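Local structure of fumarylacetoacetate hydrolase (Burkholderia xenovorans, 5TI1) at residues 262-265 / 266-269; 409-412 / 413-417. The protein probably hydrolyses fumarylacetoacetate to fumarate and acetoacetate, the last step of phenylalanine and tyrosine breakdown, with a bound magnesium ion. All blocks are in the same frame, centred on the assembly; numbering follows the deposited sequence.

Contact 1 (262-265 / 266-269); sequences SARD and IQQW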
ATOM      1  N   SER B 262      14.169   3.440   9.578  1.00 32.75           N
ATOM      2  CA  SER B 262      14.912   2.531   8.717  1.00 28.42           C
ATOM      3  C   SER B 262      15.832   1.655   9.550  1.00 27.17           C
ATOM      4  O   SER B 262      16.548   2.159  10.420  1.00 28.46           O
ATOM      5  CB  SER B 262      15.737   3.307   7.690  1.00 26.95           C
ATOM      6  OG  SER B 262      14.887   3.934   6.736  1.00 31.61           O
ATOM      7  N   ALA B 263      15.821   0.350   9.268  1.00 27.04           N
ATOM      8  CA  ALA B 263      16.784  -0.603   9.823  1.00 30.97           C
ATOM      9  C   ALA B 263      17.794  -0.902   8.721  1.00 37.90           C
ATOM     10  O   ALA B 263      17.555  -1.753   7.859  1.00 32.42           O
ATOM     11  CB  ALA B 263      16.086  -1.867  10.307  1.00 30.50           C
ATOM     12  N   ARG B 264      18.925  -0.191   8.739  1.00 35.03           N
ATOM     13  CA  ARG B 264      19.779  -0.158   7.556  1.00 37.82           C
ATOM     14  C   ARG B 264      20.543  -1.451   7.346  1.00 40.35           C
ATOM     15  O   ARG B 264      20.819  -1.808   6.196  1.00 41.79           O
ATOM     16  CB  ARG B 264      20.754   1.009   7.635  1.00 38.31           C
ATOM     17  CG  ARG B 264      20.036   2.311   7.788  1.00 40.58           C
ATOM     18  CD  ARG B 264      20.822   3.469   7.259  1.00 43.69           C
ATOM     19  NE  ARG B 264      19.987   4.656   7.320  1.00 39.24           N
ATOM     20  CZ  ARG B 264      19.086   4.979   6.403  1.00 36.70           C
ATOM     21  NH1 ARG B 264      18.906   4.207   5.327  1.00 33.07           N
ATOM     22  NH2 ARG B 264      18.362   6.077   6.566  1.00 34.66           N
ATOM     23  N   ASP B 265      20.895  -2.159   8.424  1.00 30.45           N
ATOM     24  CA  ASP B 265      21.557  -3.447   8.241  1.00 31.84           C
ATOM     25  C   ASP B 265      20.586  -4.488   7.701  1.00 32.57           C
ATOM     26  O   ASP B 265      20.959  -5.303   6.850  1.00 35.31           O
ATOM     27  CB  ASP B 265      22.224  -3.921   9.540  1.00 35.18           C
ATOM     28  CG  ASP B 265      21.322  -3.817  10.767  1.00 38.37           C
ATOM     29  OD1 ASP B 265      20.202  -3.282  10.677  1.00 36.58           O
ATOM     30  OD2 ASP B 265      21.754  -4.274  11.846  1.00 34.01           O
ATOM     31  N   ILE B 266      19.335  -4.473   8.172  1.00 28.92           N
ATOM     32  CA  ILE B 266      18.305  -5.309   7.562  1.00 27.98           C
ATOM     33  C   ILE B 266      18.132  -4.936   6.092  1.00 28.90           C
ATOM     34  O   ILE B 266      17.926  -5.804   5.233  1.00 31.02           O
ATOM     35  CB  ILE B 266      16.981  -5.183   8.347  1.00 28.17           C
ATOM     36  CG1 ILE B 266      17.134  -5.782   9.753  1.00 31.39           C
ATOM     37  CG2 ILE B 266      15.835  -5.874   7.624  1.00 25.78           C
ATOM     38  CD1 ILE B 266      15.857  -5.746  10.580  1.00 25.48           C
ATOM     39  N   GLN B 267      18.253  -3.643   5.772  1.00 28.95           N
ATOM     40  CA  GLN B 267      18.013  -3.205   4.397  1.00 28.36           C
ATOM     41  C   GLN B 267      19.097  -3.718   3.462  1.00 37.32           C
ATOM     42  O   GLN B 267      18.803  -4.211   2.365  1.00 43.22           O
ATOM     43  CB  GLN B 267      17.932  -1.677   4.321  1.00 31.09           C
ATOM     44  CG  GLN B 267      17.620  -1.157   2.907  1.00 40.54           C
ATOM     45  CD  GLN B 267      17.569   0.365   2.809  1.00 45.49           C
ATOM     46  OE1 GLN B 267      16.584   0.989   3.194  1.00 44.45           O
ATOM     47  NE2 GLN B 267      18.629   0.963   2.271  1.00 48.59           N
ATOM     48  N   GLN B 268      20.359  -3.598   3.879  1.00 39.84           N
ATOM     49  CA  GLN B 268      21.484  -3.993   3.039  1.00 38.84           C
ATOM     50  C   GLN B 268      21.347  -5.429   2.553  1.00 39.08           C
ATOM     51  O   GLN B 268      21.641  -5.734   1.391  1.00 44.89           O
ATOM     52  CB  GLN B 268      22.789  -3.820   3.815  1.00 44.04           C
ATOM     53  CG  GLN B 268      23.955  -3.352   2.977  1.00 57.20           C
ATOM     54  CD  GLN B 268      23.793  -1.912   2.533  1.00 68.13           C
ATOM     55  OE1 GLN B 268      23.133  -1.630   1.534  1.00 66.88           O
ATOM     56  NE2 GLN B 268      24.392  -0.989   3.284  1.00 74.58           N
ATOM     57  N   TRP B 269      20.882  -6.323   3.428  1.00 33.47           N
ATOM     58  CA  TRP B 269      20.851  -7.742   3.102  1.00 34.06           C
ATOM     59  C   TRP B 269      19.639  -8.130   2.255  1.00 33.50           C
ATOM     60  O   TRP B 269      19.738  -9.055   1.442  1.00 32.98           O
ATOM     61  CB  TRP B 269      20.890  -8.554   4.398  1.00 32.96           C
ATOM     62  CG  TRP B 269      20.641 -10.026   4.251  1.00 35.39           C
ATOM     63  CD1 TRP B 269      19.655 -10.750   4.860  1.00 34.25           C
ATOM     64  CD2 TRP B 269      21.397 -10.961   3.468  1.00 37.20           C
ATOM     65  NE1 TRP B 269      19.752 -12.079   4.510  1.00 33.91           N
ATOM     66  CE2 TRP B 269      20.811 -12.234   3.654  1.00 33.25           C
ATOM     67  CE3 TRP B 269      22.516 -10.848   2.635  1.00 43.48           C
ATOM     68  CZ2 TRP B 269      21.298 -13.381   3.027  1.00 33.94           C
ATOM     69  CZ3 TRP B 269      23.002 -11.991   2.015  1.00 43.22           C
ATOM     70  CH2 TRP B 269      22.390 -13.241   2.213  1.00 39.08           C
TER

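Contact 2 (409-412 / 413-417); sequences SFIE and DGDEL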
ATOM      1  N   SER B 409      25.985   7.030  17.098  1.00 38.93           N
ATOM      2  CA  SER B 409      26.160   6.640  15.707  1.00 39.88           C
ATOM      3  C   SER B 409      24.779   6.401  15.116  1.00 40.24           C
ATOM      4  O   SER B 409      24.288   7.223  14.339  1.00 35.91           O
ATOM      5  CB  SER B 409      27.051   5.408  15.586  1.00 40.56           C
ATOM      6  OG  SER B 409      28.401   5.765  15.812  1.00 44.76           O
ATOM      7  N   PHE B 410      24.128   5.311  15.507  1.00 36.94           N
ATOM      8  CA  PHE B 410      22.728   5.085  15.175  1.00 38.82           C
ATOM      9  C   PHE B 410      21.886   5.182  16.448  1.00 38.97           C
ATOM     10  O   PHE B 410      22.401   5.452  17.536  1.00 41.65           O
ATOM     11  CB  PHE B 410      22.566   3.753  14.435  1.00 32.65           C
ATOM     12  CG  PHE B 410      23.157   3.773  13.054  1.00 33.39           C
ATOM     13  CD1 PHE B 410      22.433   4.285  11.981  1.00 32.95           C
ATOM     14  CD2 PHE B 410      24.454   3.343  12.835  1.00 39.87           C
ATOM     15  CE1 PHE B 410      22.985   4.335  10.702  1.00 37.69           C
ATOM     16  CE2 PHE B 410      25.016   3.387  11.571  1.00 43.18           C
ATOM     17  CZ  PHE B 410      24.281   3.885  10.494  1.00 41.25           C
ATOM     18  N   ILE B 411      20.570   5.005  16.296  1.00 32.69           N
ATOM     19  CA  ILE B 411      19.647   5.211  17.408  1.00 32.18           C
ATOM     20  C   ILE B 411      19.768   4.079  18.424  1.00 30.46           C
ATOM     21  O   ILE B 411      19.867   2.899  18.067  1.00 34.43           O
ATOM     22  CB  ILE B 411      18.201   5.316  16.899  1.00 33.01           C
ATOM     23  CG1 ILE B 411      18.029   6.496  15.935  1.00 29.60           C
ATOM     24  CG2 ILE B 411      17.237   5.454  18.071  1.00 28.56           C
ATOM     25  CD1 ILE B 411      16.721   6.414  15.154  1.00 28.53           C
ATOM     26  N   GLU B 412      19.723   4.431  19.697  1.00 30.20           N
ATOM     27  CA  GLU B 412      19.813   3.458  20.771  1.00 29.99           C
ATOM     28  C   GLU B 412      18.469   3.333  21.482  1.00 29.74           C
ATOM     29  O   GLU B 412      17.582   4.182  21.332  1.00 28.55           O
ATOM     30  CB  GLU B 412      20.948   3.841  21.735  1.00 37.15           C
ATOM     31  CG  GLU B 412      22.250   3.180  21.313  1.00 37.33           C
ATOM     32  CD  GLU B 412      23.466   4.003  21.605  1.00 55.79           C
ATOM     33  OE1 GLU B 412      24.502   3.769  20.947  1.00 61.57           O
ATOM     34  OE2 GLU B 412      23.398   4.877  22.493  1.00 66.69           O
ATOM     35  N   ASP B 413      18.313   2.228  22.221  1.00 33.46           N
ATOM     36  CA  ASP B 413      17.067   1.960  22.926  1.00 30.69           C
ATOM     37  C   ASP B 413      16.780   3.065  23.935  1.00 31.43           C
ATOM     38  O   ASP B 413      17.685   3.561  24.610  1.00 31.09           O
ATOM     39  CB  ASP B 413      17.135   0.602  23.630  1.00 28.21           C
ATOM     40  CG  ASP B 413      17.155  -0.576  22.654  1.00 29.31           C
ATOM     41  OD1 ASP B 413      16.909  -0.386  21.440  1.00 26.81           O
ATOM     42  OD2 ASP B 413      17.404  -1.709  23.114  1.00 29.97           O
ATOM     43  N   GLY B 414      15.512   3.464  24.021  1.00 34.86           N
ATOM     44  CA  GLY B 414      15.115   4.549  24.888  1.00 27.59           C
ATOM     45  C   GLY B 414      15.362   5.947  24.342  1.00 28.24           C
ATOM     46  O   GLY B 414      14.953   6.922  24.991  1.00 30.23           O
ATOM     47  N   ASP B 415      16.040   6.086  23.201  1.00 28.53           N
ATOM     48  CA  ASP B 415      16.147   7.386  22.534  1.00 29.25           C
ATOM     49  C   ASP B 415      14.790   7.825  21.992  1.00 28.44           C
ATOM     50  O   ASP B 415      14.068   7.036  21.372  1.00 27.50           O
ATOM     51  CB  ASP B 415      17.123   7.328  21.358  1.00 29.63           C
ATOM     52  CG  ASP B 415      18.571   7.168  21.767  1.00 37.88           C
ATOM     53  OD1 ASP B 415      18.891   7.171  22.983  1.00 31.03           O
ATOM     54  OD2 ASP B 415      19.400   7.052  20.834  1.00 31.16           O
ATOM     55  N   GLU B 416      14.455   9.095  22.190  1.00 29.00           N
ATOM     56  CA  GLU B 416      13.274   9.684  21.572  1.00 30.44           C
ATOM     57  C   GLU B 416      13.718  10.602  20.438  1.00 33.90           C
ATOM     58  O   GLU B 416      14.565  11.479  20.635  1.00 30.63           O
ATOM     59  CB  GLU B 416      12.424  10.457  22.589  1.00 35.62           C
ATOM     60  CG  GLU B 416      11.167  11.100  21.978  1.00 40.25           C
ATOM     61  CD  GLU B 416      10.268  11.787  23.008  1.00 41.64           C
ATOM     62  OE1 GLU B 416      10.754  12.673  23.756  1.00 34.23           O
ATOM     63  OE2 GLU B 416       9.065  11.443  23.056  1.00 36.24           O
ATOM     64  N   LEU B 417      13.156  10.391  19.252  1.00 31.75           N
ATOM     65  CA  LEU B 417      13.500  11.167  18.065  1.00 30.80           C
ATOM     66  C   LEU B 417      12.316  12.057  17.723  1.00 31.18           C
ATOM     67  O   LEU B 417      11.197  11.557  17.558  1.00 30.20           O
ATOM     68  CB  LEU B 417      13.854  10.249  16.892  1.00 28.77           C
ATOM     69  CG  LEU B 417      15.293   9.716  16.833  1.00 29.36           C
ATOM     70  CD1 LEU B 417      16.259  10.841  16.476  1.00 30.75           C
ATOM     71  CD2 LEU B 417      15.743   8.999  18.112  1.00 31.59           C
TER

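Contact 1 (262-265 / 266-269)
Ile266 meets the preceding residues at both its backbone and its side chain. Its N-H reaches back to OD1 of Asp265 (N to OD1 2.9 Å), a bent bond at 132° that comes from above the carboxylate plane. Asp265 can offer that oxygen because its CG is tucked between its own backbone N and carbonyl carbon (chi1 48°); its other oxygen, OD2, accepts from the backbone N of Arg221. The Ile266 side chain runs back alongside Ala263, CD1 lying 3.9 Å from Ala263 CB, and it also packs on Leu207 and on Ser363 of the second subunit. Gln267 closes the first helical turn: its backbone N donates to Ala263 O (2.9 Å). Ala263 thus holds the N-cap position, where strand 252-263 passes directly into helix 264-270 beside the metal site. With CG anti to the backbone N (chi1 -178°) and the chain extended, the Gln267 amide is carried to the edge of the Arg264 guanidinium, NE2 standing 4.5 Å from NH1. Gln267 is a predicted substrate-binding residue, while Arg264 pairs with Asp224 and with the magnesium ligand Glu226. Gln268 N continues the helix by donating to Arg264 O (3.0 Å). Trp269 brings its CB to 4.1 Å from Asp265 O, and its indole leads away to Gln206, which accepts from NE1.

Contact 2 (409-412 / 413-417)
Asp415 folds its side chain back over the peptide of Glu412. Its CB touches on two fronts: Ile411 CG2 lies 3.8 Å away, and Glu412 O is 3.2 Å off. One atom further out, CG remains beside that carbonyl and turns toward Glu412 N, since it stands anti to its own carbonyl carbon (chi1 -70°). At the tip the two oxygens differ. OD2 accepts the Glu412 N-H, with 2.9 Å between Glu412 N and Asp415 OD2 and a nearly straight angle of 165°, although the donor approaches well above the carboxylate plane. OD2 also forms a salt bridge with Arg408, which pairs with Glu412 OE2 as well and so probably eases the repulsion between the two acids. OD1 lies 3.7 Å from Glu412 O, with no bond between these two acceptors. The backbone N of Asp415 returns to Glu412 O over 3.1 Å, so main chain and side chain together grip both ends of the Glu412 backbone. Further along the chain, Ile411 CG2 meets Leu417 CD2 at 3.8 Å, and Ile411 CD1 rests near Leu417 CG; Ile225 touches both residues. Asp413, at the bend, extends outward to a salt bridge with Arg202. Asp413 in an extended conformation, followed by Gly414 at a positive phi of 80° and closed by the Asp415 N to Glu412 O bond, makes Glu412-Asp415 a type II beta turn leading into strand 416-424.

Contact 1 and contact 2 both lie at the ends of strands in the C-terminal FAH family region, their centres about 16 Å apart. In contact 1 the chain leaves strand 252-263 for a helix; in contact 2 a loop turns into strand 416-424. Each buries a charged side chain met by a salt bridge, Arg264 in contact 1 and Asp415 in contact 2, beside apolar ones. Contact 1 borders the magnesium site and the second subunit, whereas no other chain of the assembly touches contact 2, which exposes Glu412 and Asp413. Strand 223-233 adjoins both, giving contact 1 charged partners and contact 2 an apolar one. The two meet directly where Arg264 CD packs 4.2 Å from Phe410 CE1.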